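Local structure of odorant-binding protein (Phormia regina, 5DIC) at residues A[20-25]-A[49-54]; A[30-35]-A[43-48]. The protein binds the fatty acid palmitate and probably carries such poorly soluble ligands, as other secreted odorant-binding proteins of the PBP/GOBP family do. One frame throughout, in Å; residues are numbered along the deposited sequence.

Contact 1: residues A[20-25]-A[49-54]; sequences VKQEKV and GTCFFE. With PLM (palmitic acid), chain B.
Gln22 and Glu23 pack against Cys51, which stands within the helix 43-55. Glu23 brings CG to 3.6 Å from Cys51 CB, while NE2 of Gln22 comes 3.4 Å from Cys51 SG, a sulfur already joined to Cys19 in a disulfide. With CG anti to the backbone N (chi1 -176°) and an extended chain beyond it, Gln22 carries its amide out beside this sulfur.

Much of the polar network passes through that amide. Gln22 NE2 donates to Glu23 OE2 at 2.9 Å in a nearly straight bond (165°), close to the amide plane. The same nitrogen donates to a water 2.9 Å away, which in turn donates to Glu54 OE1 at 2.8 Å and so spans the two segments. Arg97 forms salt bridges with Glu23 and Glu54, probably easing the repulsion between these carboxylates, and Gln22 OE1 bonds to Lys55.

Apolar contact with the ligand falls to Phe53, whose ring carries palmitate CF 3.6 Å above its centre; Phe52 CD2 lies off-centre over the opposite face. Replacing Phe53 by alanine is likely to leave the tail end of the palmitate without this flat support and to open a gap beside it.

Lys24, with positive phi, completes a Schellman motif ending helix 6-22. The disulfide pinning that helix end to the next-but-one helix is typical of the predominantly helical PBP/GOBP fold.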
loop_
_atom_site.group_PDB
_atom_site.type_symbol
_atom_site.label_atom_id
_atom_site.label_comp_id
_atom_site.label_asym_id
_atom_site.label_seq_id
_atom_site.Cartn_x
_atom_site.Cartn_y
_atom_site.Cartn_z
ATOM N N VAL A 20 -6.988 8.917 6.569
ATOM C CA VAL A 20 -8.431 9.115 6.643
ATOM C C VAL A 20 -8.744 10.611 6.578
ATOM O O VAL A 20 -9.667 11.049 5.892
ATOM C CB VAL A 20 -9.008 8.475 7.935
ATOM C CG1 VAL A 20 -10.379 9.034 8.281
ATOM C CG2 VAL A 20 -9.067 6.950 7.799
ATOM N N LYS A 21 -7.963 11.409 7.309
ATOM C CA LYS A 21 -8.142 12.859 7.290
ATOM C C LYS A 21 -7.755 13.464 5.927
ATOM O O LYS A 21 -8.537 14.181 5.308
ATOM C CB LYS A 21 -7.318 13.498 8.399
ATOM C CG LYS A 21 -7.492 15.001 8.481
ATOM C CD LYS A 21 -6.731 15.618 9.655
ATOM C CE LYS A 21 -6.930 17.123 9.703
ATOM N NZ LYS A 21 -6.240 17.742 10.867
ATOM N N GLN A 22 -6.562 13.135 5.442
ATOM C CA GLN A 22 -6.029 13.782 4.246
ATOM C C GLN A 22 -6.864 13.484 3.014
ATOM O O GLN A 22 -7.099 14.363 2.169
ATOM C CB GLN A 22 -4.592 13.333 3.986
ATOM C CG GLN A 22 -3.934 14.022 2.815
ATOM C CD GLN A 22 -2.490 13.647 2.691
ATOM O OE1 GLN A 22 -1.669 14.051 3.488
ATOM N NE2 GLN A 22 -2.182 12.802 1.715
ATOM N N GLU A 23 -7.349 12.241 2.914
ATOM C CA GLU A 23 -8.121 11.810 1.744
ATOM C C GLU A 23 -9.636 11.874 1.967
ATOM O O GLU A 23 -10.405 11.403 1.142
ATOM C CB GLU A 23 -7.671 10.443 1.271
ATOM C CG GLU A 23 -6.160 10.331 1.084
ATOM C CD GLU A 23 -5.536 11.232 0.042
ATOM O OE1 GLU A 23 -6.173 11.504 -0.996
ATOM O OE2 GLU A 23 -4.351 11.584 0.233
ATOM N N LYS A 24 -10.055 12.490 3.073
ATOM C CA LYS A 24 -11.471 12.795 3.291
ATOM C C LYS A 24 -12.330 11.542 3.218
ATOM O O LYS A 24 -13.405 11.530 2.640
ATOM C CB LYS A 24 -11.953 13.899 2.365
ATOM C CG LYS A 24 -11.189 15.181 2.593
ATOM C CD LYS A 24 -11.595 16.267 1.627
ATOM C CE LYS A 24 -10.937 17.568 2.032
ATOM N NZ LYS A 24 -9.464 17.536 1.884
ATOM N N VAL A 25 -11.845 10.486 3.850
ATOM C CA VAL A 25 -12.505 9.189 3.829
ATOM C C VAL A 25 -13.733 9.246 4.747
ATOM O O VAL A 25 -13.638 9.782 5.848
ATOM C CB VAL A 25 -11.489 8.118 4.276
ATOM C CG1 VAL A 25 -12.088 6.738 4.345
ATOM C CG2 VAL A 25 -10.217 8.138 3.410
ATOM N N GLY A 49 -5.497 4.324 0.246
ATOM C CA GLY A 49 -4.406 3.369 0.101
ATOM C C GLY A 49 -3.184 4.039 -0.481
ATOM O O GLY A 49 -2.078 3.795 -0.036
ATOM N N THR A 50 -3.393 4.878 -1.504
ATOM C CA THR A 50 -2.290 5.636 -2.077
ATOM C C THR A 50 -1.589 6.482 -1.042
ATOM O O THR A 50 -0.359 6.474 -0.927
ATOM C CB THR A 50 -2.819 6.454 -3.266
ATOM O OG1 THR A 50 -3.357 5.578 -4.263
ATOM C CG2 THR A 50 -1.768 7.255 -3.921
ATOM N N CYS A 51 -2.388 7.216 -0.275
ATOM C CA CYS A 51 -1.857 7.996 0.828
ATOM C C CYS A 51 -1.043 7.145 1.795
ATOM O O CYS A 51 0.031 7.544 2.234
ATOM C CB CYS A 51 -2.999 8.699 1.563
ATOM S SG CYS A 51 -2.563 9.633 3.018
ATOM N N PHE A 52 -1.568 5.965 2.140
ATOM C CA PHE A 52 -0.893 5.132 3.110
ATOM C C PHE A 52 0.497 4.788 2.596
ATOM O O PHE A 52 1.481 4.865 3.337
ATOM C CB PHE A 52 -1.745 3.909 3.408
ATOM C CG PHE A 52 -1.168 3.037 4.473
ATOM C CD1 PHE A 52 -1.438 3.292 5.809
ATOM C CD2 PHE A 52 -0.341 1.987 4.155
ATOM C CE1 PHE A 52 -0.887 2.512 6.800
ATOM C CE2 PHE A 52 0.230 1.200 5.150
ATOM C CZ PHE A 52 -0.052 1.488 6.464
ATOM N N PHE A 53 0.571 4.336 1.353
ATOM C CA PHE A 53 1.862 3.990 0.776
ATOM C C PHE A 53 2.804 5.149 0.615
ATOM O O PHE A 53 4.024 4.973 0.717
ATOM C CB PHE A 53 1.643 3.169 -0.509
ATOM C CG PHE A 53 1.048 1.807 -0.198
ATOM C CD1 PHE A 53 1.725 0.904 0.609
ATOM C CD2 PHE A 53 -0.205 1.471 -0.654
ATOM C CE1 PHE A 53 1.151 -0.301 0.956
ATOM C CE2 PHE A 53 -0.794 0.264 -0.334
ATOM C CZ PHE A 53 -0.112 -0.620 0.486
ATOM N N GLU A 54 2.249 6.335 0.420
ATOM C CA GLU A 54 3.056 7.553 0.469
ATOM C C GLU A 54 3.607 7.810 1.882
ATOM O O GLU A 54 4.797 8.086 2.061
ATOM C CB GLU A 54 2.252 8.756 -0.021
ATOM C CG GLU A 54 1.917 8.726 -1.495
ATOM C CD GLU A 54 0.882 9.744 -1.936
ATOM O OE1 GLU A 54 0.205 10.351 -1.069
ATOM O OE2 GLU A 54 0.726 9.926 -3.171
HETATM C C1 PLM B . 5.198 1.506 8.545
HETATM O O1 PLM B . 6.112 1.087 7.785
HETATM O O2 PLM B . 5.060 2.714 8.807
HETATM C C2 PLM B . 4.167 0.583 9.145
HETATM C C3 PLM B . 4.237 -0.833 8.591
HETATM C C4 PLM B . 3.715 -0.902 7.171
HETATM C C5 PLM B . 3.468 -2.357 6.814
HETATM C C6 PLM B . 3.261 -2.527 5.327
HETATM C C7 PLM B . 4.583 -2.442 4.599
HETATM C C8 PLM B . 4.298 -2.846 3.176
HETATM C C9 PLM B . 5.359 -2.213 2.308
HETATM C CA PLM B . 5.431 -2.767 0.894
HETATM C CB PLM B . 5.004 -1.816 -0.205
HETATM C CC PLM B . 4.610 -2.554 -1.480
HETATM C CD PLM B . 3.285 -2.034 -2.034
HETATM C CE PLM B . 3.350 -0.575 -2.522
HETATM C CF PLM B . 2.029 -0.153 -3.192
HETATM C CG PLM B . 2.018 1.251 -3.777
HETATM O O HOH W 1 0.538 11.819 1.253
#

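Contact 2: residues A[30-35]-A[43-48]; sequences ATKLRN and PAMKCF
The ring of Phe48 receives Leu33 over one face: CD1 of the leucine sits 3.9 Å from the centroid of the Phe48 ring and 28° off its normal, a CH-pi contact. Leu33 CD1 is displaced toward the root of the ring, coming within 3.5 Å of Phe48 CG, and the other methyl, Leu33 CD2, lies 3.8 Å from Phe48 CD1. Elsewhere around the aromatic group are Phe16, whose ring is steeply inclined to it, and the side chains of Cys19, Val20 and Val25. Val25 touches Leu33 as well, so the loop after helix 6-22 borders both partners of the CH-pi contact.

Met45 meets the same leucine from one turn earlier in its helix, the two side chains sliding past each other in opposite directions. The bend at the end of the methionine (chi3 68°) turns its methyl back toward helix 27-34, where Met45 CE lies 4.0 Å from Leu33 CD2 and also near CB of Lys32. Lys32 crosses Met45 at about a right angle, laying its CE 3.8 Å from Met45 SD, so the aliphatic part of the lysine borders the apolar patch.

The axes of the segments 30-34 and 43-48 approach to 10.7 Å and run at 52° to each other, and no hydrogen bond joins the two. What meets is methyl, ring, thioether and the aliphatic part of Lys32, so the contact rests on shape and dispersion, with Leu33 fitted against an aromatic face and a thioether.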
loop_
_atom_site.group_PDB
_atom_site.type_symbol
_atom_site.label_atom_id
_atom_site.label_comp_id
_atom_site.label_asym_id
_atom_site.label_seq_id
_atom_site.Cartn_x
_atom_site.Cartn_y
_atom_site.Cartn_z
ATOM N N ALA A 30 -13.865 4.316 6.185
ATOM C CA ALA A 30 -12.779 4.108 7.156
ATOM C C ALA A 30 -12.960 2.792 7.895
ATOM O O ALA A 30 -11.998 2.089 8.131
ATOM C CB ALA A 30 -12.689 5.262 8.153
ATOM N N THR A 31 -14.191 2.459 8.265
ATOM C CA THR A 31 -14.435 1.197 8.959
ATOM C C THR A 31 -14.236 -0.012 8.028
ATOM O O THR A 31 -13.689 -1.032 8.456
ATOM C CB THR A 31 -15.769 1.209 9.711
ATOM O OG1 THR A 31 -15.753 0.112 10.617
ATOM C CG2 THR A 31 -16.927 1.041 8.876
ATOM N N LYS A 32 -14.621 0.115 6.763
ATOM C CA LYS A 32 -14.258 -0.931 5.818
ATOM C C LYS A 32 -12.765 -1.123 5.784
ATOM O O LYS A 32 -12.261 -2.254 5.819
ATOM C CB LYS A 32 -14.799 -0.655 4.415
ATOM C CG LYS A 32 -16.304 -0.857 4.315
ATOM C CD LYS A 32 -16.791 -0.858 2.889
ATOM C CE LYS A 32 -16.909 0.510 2.273
ATOM N NZ LYS A 32 -17.876 0.448 1.135
ATOM N N LEU A 33 -12.034 -0.024 5.644
ATOM C CA LEU A 33 -10.571 -0.120 5.557
ATOM C C LEU A 33 -9.950 -0.756 6.802
ATOM O O LEU A 33 -9.081 -1.621 6.689
ATOM C CB LEU A 33 -9.969 1.260 5.275
ATOM C CG LEU A 33 -10.272 1.848 3.901
ATOM C CD1 LEU A 33 -10.112 3.366 3.911
ATOM C CD2 LEU A 33 -9.410 1.170 2.851
ATOM N N ARG A 34 -10.420 -0.356 7.975
ATOM C CA ARG A 34 -9.893 -0.926 9.216
ATOM C C ARG A 34 -10.129 -2.420 9.329
ATOM O O ARG A 34 -9.353 -3.104 9.965
ATOM C CB ARG A 34 -10.535 -0.191 10.393
ATOM C CG ARG A 34 -9.946 -0.424 11.779
ATOM C CD ARG A 34 -10.962 -0.187 12.892
ATOM N NE ARG A 34 -12.101 0.610 12.461
ATOM C CZ ARG A 34 -13.157 0.867 13.220
ATOM N NH1 ARG A 34 -13.243 0.385 14.459
ATOM N NH2 ARG A 34 -14.133 1.613 12.762
ATOM N N ASN A 35 -11.194 -2.898 8.699
ATOM C CA ASN A 35 -11.532 -4.315 8.684
ATOM C C ASN A 35 -11.014 -5.071 7.478
ATOM O O ASN A 35 -11.386 -6.216 7.260
ATOM C CB ASN A 35 -13.045 -4.478 8.842
ATOM C CG ASN A 35 -13.483 -4.192 10.255
ATOM O OD1 ASN A 35 -13.317 -5.047 11.125
ATOM N ND2 ASN A 35 -13.972 -3.001 10.515
ATOM N N PRO A 43 -13.622 5.275 -4.702
ATOM C CA PRO A 43 -12.528 6.190 -5.056
ATOM C C PRO A 43 -11.751 6.695 -3.829
ATOM O O PRO A 43 -10.535 6.770 -3.874
ATOM C CB PRO A 43 -13.236 7.315 -5.826
ATOM C CG PRO A 43 -14.379 6.591 -6.474
ATOM C CD PRO A 43 -14.859 5.609 -5.438
ATOM N N ALA A 44 -12.440 7.018 -2.735
ATOM C CA ALA A 44 -11.756 7.529 -1.563
ATOM C C ALA A 44 -10.952 6.427 -0.880
ATOM O O ALA A 44 -9.916 6.708 -0.283
ATOM C CB ALA A 44 -12.724 8.179 -0.584
ATOM N N MET A 45 -11.412 5.172 -0.958
ATOM C CA MET A 45 -10.597 4.082 -0.457
ATOM C C MET A 45 -9.299 3.898 -1.263
ATOM O O MET A 45 -8.249 3.612 -0.681
ATOM C CB MET A 45 -11.410 2.786 -0.417
ATOM C CG MET A 45 -12.546 2.832 0.595
ATOM S SD MET A 45 -13.731 1.495 0.429
ATOM C CE MET A 45 -12.706 0.125 0.934
ATOM N N LYS A 46 -9.383 4.069 -2.584
ATOM C CA LYS A 46 -8.165 4.045 -3.391
ATOM C C LYS A 46 -7.231 5.182 -3.014
ATOM O O LYS A 46 -6.011 4.996 -2.934
ATOM C CB LYS A 46 -8.512 4.136 -4.883
ATOM C CG LYS A 46 -9.284 2.936 -5.416
ATOM C CD LYS A 46 -9.481 3.106 -6.935
ATOM C CE LYS A 46 -10.256 2.011 -7.604
ATOM N NZ LYS A 46 -10.373 2.387 -9.051
ATOM N N CYS A 47 -7.787 6.362 -2.780
ATOM C CA CYS A 47 -6.935 7.453 -2.346
ATOM C C CYS A 47 -6.336 7.213 -0.969
ATOM O O CYS A 47 -5.168 7.510 -0.749
ATOM C CB CYS A 47 -7.688 8.759 -2.328
ATOM S SG CYS A 47 -8.104 9.427 -3.960
ATOM N N PHE A 48 -7.133 6.651 -0.050
ATOM C CA PHE A 48 -6.584 6.255 1.240
ATOM C C PHE A 48 -5.367 5.345 1.074
ATOM O O PHE A 48 -4.342 5.556 1.715
ATOM C CB PHE A 48 -7.646 5.518 2.076
ATOM C CG PHE A 48 -7.053 4.918 3.323
ATOM C CD1 PHE A 48 -6.540 3.650 3.289
ATOM C CD2 PHE A 48 -6.934 5.644 4.491
ATOM C CE1 PHE A 48 -5.880 3.114 4.381
ATOM C CE2 PHE A 48 -6.304 5.127 5.589
ATOM C CZ PHE A 48 -5.767 3.865 5.540
#

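Overall arrangement
Both contacts use helix 43-55, contact 2 at its beginning and contact 1 farther along, and their centres lie about 8 Å apart. They touch directly: Glu23 OE1 is 3.4 Å from Cys47 CB, and Val25 CG2 is 3.9 Å from Phe48 CB. Residues 23-26 connect the disulfide-tethered end of helix 6-22 to helix 27-34, which contact 2 packs on the same helix. Cys47, paired with Cys98, ties that helix to helix 97-113 as well. Two palmitates are bound: Phe53 of contact 1 lies on one, and the side chain of Phe48 in contact 2 is about 8 Å from the other.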